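Local coordinates for protein FOKI restriction endonuclease (Planomicrobium okeanokoites, PDB 2FOK) that recognises a specific DNA sequence through its recognition domain and cuts the DNA, probably at a distance, with a separate metal-dependent nuclease domain, at residues R6-L20 against G109-Y122. Sequence-based numbering, arbitrary orientation.
Sequences RTFGWVQNPGKFENL and GFLRWAHALGFIEY
In the first recognition subdomain of FokI, a helix-turn-helix relative, the N-terminal arm 6-16 and the start of helix 17-24 run along the last two turns of helix 104-116 and reach strand 120-123; Trp113 lies against the end of the arm and the first turn of helix 17-24. Its indole edge points at the face of Phe17, with CZ2 3.8 Å from Phe17 CE1 and the planes at 62°. Leu20 lies across the six-membered ring, its CB 3.9 Å from the centroid in a CH-pi contact. An alanine in place of Trp113 would probably open a gap beneath Leu20 and leave the Phe17 face without its edge-on partner. Nearer the N-terminus of the arm, Arg112 of the helix bends at chi3 (75°), turning its guanidinium so that NE (3.0 Å) and NH2 (2.8 Å) both give weak hydrogen bonds to Trp10 O, while Thr7 O sits over the group's face. Phe8 completes an aromatic cluster: its ring lies obliquely to that of His115, centroids 4.3 Å apart, and its edge meets the face of Tyr122, Phe8 CE2 to Tyr122 CD2 3.8 Å. Asp127 hydrogen-bonds the Tyr122 hydroxyl and forms a salt bridge with Arg6. Beyond the contact, Trp113 stacks on Trp233 of helix 222-236, Phe17 packs on helix 146-157, and Leu111 rests on strand 128-131.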
loop_
_atom_site.group_PDB
_atom_site.type_symbol
_atom_site.label_atom_id
_atom_site.label_comp_id
_atom_site.label_asym_id
_atom_site.label_seq_id
_atom_site.Cartn_x
_atom_site.Cartn_y
_atom_site.Cartn_z
ATOM N N ARG A 6 -14.937 9.704 1.593
ATOM C CA ARG A 6 -14.876 8.354 1.059
ATOM C C ARG A 6 -13.486 8.104 0.485
ATOM O O ARG A 6 -12.636 8.997 0.481
ATOM C CB ARG A 6 -15.940 8.170 -0.032
ATOM C CG ARG A 6 -17.374 8.453 0.413
ATOM C CD ARG A 6 -17.787 7.482 1.535
ATOM N NE ARG A 6 -19.114 7.781 2.077
ATOM C CZ ARG A 6 -19.679 7.127 3.085
ATOM N NH1 ARG A 6 -19.035 6.130 3.671
ATOM N NH2 ARG A 6 -20.891 7.476 3.508
ATOM N N THR A 7 -13.273 6.884 0.007
ATOM C CA THR A 7 -12.004 6.463 -0.567
ATOM C C THR A 7 -12.324 5.552 -1.748
ATOM O O THR A 7 -13.043 4.572 -1.580
ATOM C CB THR A 7 -11.179 5.672 0.474
ATOM O OG1 THR A 7 -10.825 6.541 1.562
ATOM C CG2 THR A 7 -9.915 5.097 -0.158
ATOM N N PHE A 8 -11.800 5.876 -2.935
ATOM C CA PHE A 8 -12.056 5.078 -4.144
ATOM C C PHE A 8 -10.808 4.903 -4.997
ATOM O O PHE A 8 -9.758 5.475 -4.714
ATOM C CB PHE A 8 -13.096 5.750 -5.057
ATOM C CG PHE A 8 -14.396 6.078 -4.396
ATOM C CD1 PHE A 8 -15.206 5.072 -3.879
ATOM C CD2 PHE A 8 -14.833 7.399 -4.331
ATOM C CE1 PHE A 8 -16.443 5.378 -3.305
ATOM C CE2 PHE A 8 -16.059 7.721 -3.764
ATOM C CZ PHE A 8 -16.872 6.710 -3.248
ATOM N N GLY A 9 -10.958 4.127 -6.068
ATOM C CA GLY A 9 -9.872 3.907 -7.010
ATOM C C GLY A 9 -8.966 2.743 -6.699
ATOM O O GLY A 9 -8.053 2.447 -7.472
ATOM N N TRP A 10 -9.228 2.068 -5.585
ATOM C CA TRP A 10 -8.387 0.960 -5.150
ATOM C C TRP A 10 -9.174 -0.148 -4.450
ATOM O O TRP A 10 -9.857 0.085 -3.446
ATOM C CB TRP A 10 -7.311 1.493 -4.209
ATOM C CG TRP A 10 -6.572 2.690 -4.742
ATOM C CD1 TRP A 10 -6.859 4.011 -4.510
ATOM C CD2 TRP A 10 -5.433 2.677 -5.603
ATOM N NE1 TRP A 10 -5.970 4.814 -5.178
ATOM C CE2 TRP A 10 -5.085 4.021 -5.860
ATOM C CE3 TRP A 10 -4.669 1.655 -6.190
ATOM C CZ2 TRP A 10 -4.004 4.375 -6.679
ATOM C CZ3 TRP A 10 -3.591 2.009 -7.006
ATOM C CH2 TRP A 10 -3.270 3.359 -7.241
ATOM N N VAL A 11 -9.062 -1.357 -4.981
ATOM C CA VAL A 11 -9.757 -2.508 -4.417
ATOM C C VAL A 11 -8.716 -3.558 -4.022
ATOM O O VAL A 11 -7.775 -3.811 -4.765
ATOM C CB VAL A 11 -10.771 -3.097 -5.439
ATOM C CG1 VAL A 11 -12.021 -3.564 -4.713
ATOM C CG2 VAL A 11 -11.144 -2.037 -6.485
ATOM N N GLN A 12 -8.894 -4.167 -2.853
ATOM C CA GLN A 12 -7.943 -5.154 -2.335
ATOM C C GLN A 12 -8.382 -6.619 -2.351
ATOM O O GLN A 12 -7.549 -7.522 -2.455
ATOM C CB GLN A 12 -7.587 -4.809 -0.887
ATOM C CG GLN A 12 -6.383 -3.912 -0.690
ATOM C CD GLN A 12 -6.142 -3.614 0.783
ATOM O OE1 GLN A 12 -5.250 -2.840 1.140
ATOM N NE2 GLN A 12 -6.946 -4.233 1.647
ATOM N N ASN A 13 -9.678 -6.867 -2.230
ATOM C CA ASN A 13 -10.129 -8.243 -2.178
ATOM C C ASN A 13 -10.894 -8.746 -3.393
ATOM O O ASN A 13 -11.671 -8.013 -4.000
ATOM C CB ASN A 13 -10.927 -8.451 -0.894
ATOM C CG ASN A 13 -10.032 -8.497 0.332
ATOM O OD1 ASN A 13 -9.088 -9.284 0.387
ATOM N ND2 ASN A 13 -10.316 -7.647 1.315
ATOM N N PRO A 14 -10.662 -10.020 -3.763
ATOM C CA PRO A 14 -11.275 -10.711 -4.901
ATOM C C PRO A 14 -12.792 -10.776 -4.945
ATOM O O PRO A 14 -13.469 -10.844 -3.914
ATOM C CB PRO A 14 -10.650 -12.104 -4.857
ATOM C CG PRO A 14 -10.176 -12.266 -3.461
ATOM C CD PRO A 14 -9.731 -10.907 -3.043
ATOM N N GLY A 15 -13.305 -10.752 -6.174
ATOM C CA GLY A 15 -14.732 -10.829 -6.425
ATOM C C GLY A 15 -14.928 -11.374 -7.829
ATOM O O GLY A 15 -14.007 -11.325 -8.647
ATOM N N LYS A 16 -16.111 -11.898 -8.118
ATOM C CA LYS A 16 -16.381 -12.441 -9.441
ATOM C C LYS A 16 -16.905 -11.356 -10.392
ATOM O O LYS A 16 -17.737 -10.540 -10.007
ATOM C CB LYS A 16 -17.399 -13.579 -9.329
ATOM C CG LYS A 16 -16.793 -14.973 -9.447
ATOM C CD LYS A 16 -17.683 -16.007 -8.771
ATOM C CE LYS A 16 -18.358 -16.918 -9.791
ATOM N NZ LYS A 16 -17.910 -18.343 -9.683
ATOM N N PHE A 17 -16.411 -11.351 -11.628
ATOM C CA PHE A 17 -16.840 -10.367 -12.623
ATOM C C PHE A 17 -18.346 -10.514 -12.861
ATOM O O PHE A 17 -19.021 -9.563 -13.267
ATOM C CB PHE A 17 -16.088 -10.571 -13.950
ATOM C CG PHE A 17 -14.973 -9.579 -14.189
ATOM C CD1 PHE A 17 -15.254 -8.258 -14.525
ATOM C CD2 PHE A 17 -13.639 -9.968 -14.070
ATOM C CE1 PHE A 17 -14.232 -7.339 -14.737
ATOM C CE2 PHE A 17 -12.604 -9.056 -14.283
ATOM C CZ PHE A 17 -12.904 -7.734 -14.619
ATOM N N GLU A 18 -18.857 -11.716 -12.596
ATOM C CA GLU A 18 -20.272 -12.021 -12.773
ATOM C C GLU A 18 -21.056 -11.335 -11.664
ATOM O O GLU A 18 -22.251 -11.057 -11.803
ATOM C CB GLU A 18 -20.496 -13.544 -12.735
ATOM C CG GLU A 18 -21.858 -14.012 -13.255
ATOM C CD GLU A 18 -21.847 -14.399 -14.735
ATOM O OE1 GLU A 18 -21.268 -15.463 -15.073
ATOM O OE2 GLU A 18 -22.420 -13.644 -15.560
ATOM N N ASN A 19 -20.376 -11.064 -10.554
ATOM C CA ASN A 19 -21.011 -10.381 -9.442
ATOM C C ASN A 19 -20.884 -8.860 -9.639
ATOM O O ASN A 19 -21.758 -8.104 -9.225
ATOM C CB ASN A 19 -20.378 -10.824 -8.123
ATOM C CG ASN A 19 -20.906 -12.177 -7.645
ATOM O OD1 ASN A 19 -20.220 -12.903 -6.920
ATOM N ND2 ASN A 19 -22.124 -12.517 -8.049
ATOM N N LEU A 20 -19.799 -8.417 -10.278
ATOM C CA LEU A 20 -19.604 -6.995 -10.558
ATOM C C LEU A 20 -20.771 -6.531 -11.431
ATOM O O LEU A 20 -21.424 -5.530 -11.137
ATOM C CB LEU A 20 -18.284 -6.764 -11.306
ATOM C CG LEU A 20 -18.107 -5.430 -12.049
ATOM C CD1 LEU A 20 -17.989 -4.302 -11.045
ATOM C CD2 LEU A 20 -16.874 -5.471 -12.935
ATOM N N GLY A 109 -16.317 -3.292 -1.523
ATOM C CA GLY A 109 -15.316 -3.557 -2.537
ATOM C C GLY A 109 -15.971 -3.482 -3.907
ATOM O O GLY A 109 -15.439 -2.870 -4.832
ATOM N N PHE A 110 -17.139 -4.109 -4.020
ATOM C CA PHE A 110 -17.918 -4.141 -5.251
ATOM C C PHE A 110 -18.344 -2.734 -5.668
ATOM O O PHE A 110 -18.397 -2.424 -6.853
ATOM C CB PHE A 110 -19.162 -5.018 -5.056
ATOM C CG PHE A 110 -18.936 -6.475 -5.360
ATOM C CD1 PHE A 110 -18.584 -6.887 -6.642
ATOM C CD2 PHE A 110 -19.069 -7.434 -4.362
ATOM C CE1 PHE A 110 -18.368 -8.235 -6.926
ATOM C CE2 PHE A 110 -18.855 -8.774 -4.636
ATOM C CZ PHE A 110 -18.503 -9.178 -5.925
ATOM N N LEU A 111 -18.673 -1.892 -4.697
ATOM C CA LEU A 111 -19.067 -0.516 -5.004
ATOM C C LEU A 111 -17.833 0.216 -5.546
ATOM O O LEU A 111 -17.892 0.910 -6.568
ATOM C CB LEU A 111 -19.584 0.179 -3.733
ATOM C CG LEU A 111 -20.033 1.644 -3.831
ATOM C CD1 LEU A 111 -21.441 1.786 -3.308
ATOM C CD2 LEU A 111 -19.097 2.532 -3.042
ATOM N N ARG A 112 -16.713 0.034 -4.851
ATOM C CA ARG A 112 -15.442 0.649 -5.212
ATOM C C ARG A 112 -14.983 0.166 -6.579
ATOM O O ARG A 112 -14.401 0.929 -7.352
ATOM C CB ARG A 112 -14.386 0.330 -4.141
ATOM C CG ARG A 112 -14.563 1.150 -2.859
ATOM C CD ARG A 112 -13.682 0.669 -1.709
ATOM N NE ARG A 112 -12.286 1.057 -1.896
ATOM C CZ ARG A 112 -11.466 1.454 -0.925
ATOM N NH1 ARG A 112 -11.885 1.524 0.336
ATOM N NH2 ARG A 112 -10.216 1.785 -1.221
ATOM N N TRP A 113 -15.261 -1.100 -6.874
ATOM C CA TRP A 113 -14.903 -1.708 -8.147
ATOM C C TRP A 113 -15.752 -1.132 -9.305
ATOM O O TRP A 113 -15.217 -0.694 -10.317
ATOM C CB TRP A 113 -15.085 -3.220 -8.024
ATOM C CG TRP A 113 -14.512 -4.054 -9.127
ATOM C CD1 TRP A 113 -13.731 -3.636 -10.167
ATOM C CD2 TRP A 113 -14.703 -5.469 -9.308
ATOM N NE1 TRP A 113 -13.424 -4.708 -10.990
ATOM C CE2 TRP A 113 -14.008 -5.841 -10.481
ATOM C CE3 TRP A 113 -15.398 -6.458 -8.589
ATOM C CZ2 TRP A 113 -13.986 -7.162 -10.951
ATOM C CZ3 TRP A 113 -15.376 -7.774 -9.056
ATOM C CH2 TRP A 113 -14.676 -8.111 -10.225
ATOM N N ALA A 114 -17.071 -1.113 -9.148
ATOM C CA ALA A 114 -17.961 -0.580 -10.186
ATOM C C ALA A 114 -17.605 0.867 -10.491
ATOM O O ALA A 114 -17.547 1.282 -11.643
ATOM C CB ALA A 114 -19.397 -0.667 -9.729
ATOM N N HIS A 115 -17.361 1.629 -9.434
ATOM C CA HIS A 115 -17.008 3.025 -9.558
ATOM C C HIS A 115 -15.649 3.214 -10.234
ATOM O O HIS A 115 -15.494 4.097 -11.081
ATOM C CB HIS A 115 -17.015 3.667 -8.169
ATOM C CG HIS A 115 -16.464 5.054 -8.147
ATOM N ND1 HIS A 115 -15.120 5.317 -7.989
ATOM C CD2 HIS A 115 -17.069 6.256 -8.304
ATOM C CE1 HIS A 115 -14.920 6.621 -8.052
ATOM N NE2 HIS A 115 -16.086 7.214 -8.243
ATOM N N ALA A 116 -14.668 2.383 -9.877
ATOM C CA ALA A 116 -13.325 2.483 -10.454
ATOM C C ALA A 116 -13.280 2.289 -11.980
ATOM O O ALA A 116 -12.535 2.984 -12.675
ATOM C CB ALA A 116 -12.389 1.487 -9.773
ATOM N N LEU A 117 -14.077 1.360 -12.504
ATOM C CA LEU A 117 -14.099 1.108 -13.941
ATOM C C LEU A 117 -15.064 2.032 -14.680
ATOM O O LEU A 117 -15.254 1.903 -15.886
ATOM C CB LEU A 117 -14.467 -0.348 -14.224
ATOM C CG LEU A 117 -13.422 -1.378 -13.809
ATOM C CD1 LEU A 117 -13.919 -2.768 -14.160
ATOM C CD2 LEU A 117 -12.099 -1.077 -14.497
ATOM N N GLY A 118 -15.683 2.948 -13.942
ATOM C CA GLY A 118 -16.582 3.914 -14.546
ATOM C C GLY A 118 -17.991 3.502 -14.914
ATOM O O GLY A 118 -18.606 4.158 -15.758
ATOM N N PHE A 119 -18.520 2.456 -14.292
ATOM C CA PHE A 119 -19.874 2.000 -14.606
ATOM C C PHE A 119 -20.931 2.754 -13.805
ATOM O O PHE A 119 -22.121 2.720 -14.135
ATOM C CB PHE A 119 -19.995 0.502 -14.366
ATOM C CG PHE A 119 -19.136 -0.331 -15.286
ATOM C CD1 PHE A 119 -19.069 -0.039 -16.642
ATOM C CD2 PHE A 119 -18.404 -1.405 -14.791
ATOM C CE1 PHE A 119 -18.290 -0.798 -17.490
ATOM C CE2 PHE A 119 -17.623 -2.173 -15.631
ATOM C CZ PHE A 119 -17.561 -1.873 -16.985
ATOM N N ILE A 120 -20.486 3.424 -12.747
ATOM C CA ILE A 120 -21.363 4.239 -11.918
ATOM C C ILE A 120 -20.532 5.460 -11.534
ATOM O O ILE A 120 -19.306 5.387 -11.471
ATOM C CB ILE A 120 -21.857 3.488 -10.637
ATOM C CG1 ILE A 120 -20.717 3.298 -9.639
ATOM C CG2 ILE A 120 -22.467 2.133 -11.025
ATOM C CD1 ILE A 120 -21.098 2.419 -8.437
ATOM N N GLU A 121 -21.190 6.592 -11.320
ATOM C CA GLU A 121 -20.481 7.814 -10.956
ATOM C C GLU A 121 -20.942 8.259 -9.582
ATOM O O GLU A 121 -22.081 8.011 -9.211
ATOM C CB GLU A 121 -20.759 8.915 -11.987
ATOM C CG GLU A 121 -22.225 9.302 -12.099
ATOM C CD GLU A 121 -22.575 9.938 -13.444
ATOM O OE1 GLU A 121 -21.684 10.036 -14.318
ATOM O OE2 GLU A 121 -23.745 10.344 -13.630
ATOM N N TYR A 122 -20.051 8.919 -8.844
ATOM C CA TYR A 122 -20.322 9.406 -7.488
ATOM C C TYR A 122 -20.604 10.903 -7.491
ATOM O O TYR A 122 -19.848 11.683 -8.068
ATOM C CB TYR A 122 -19.110 9.126 -6.585
ATOM C CG TYR A 122 -19.240 9.625 -5.155
ATOM C CD1 TYR A 122 -20.213 9.103 -4.308
ATOM C CD2 TYR A 122 -18.388 10.615 -4.648
ATOM C CE1 TYR A 122 -20.345 9.542 -2.991
ATOM C CE2 TYR A 122 -18.509 11.072 -3.320
ATOM C CZ TYR A 122 -19.492 10.523 -2.499
ATOM O OH TYR A 122 -19.628 10.918 -1.179
#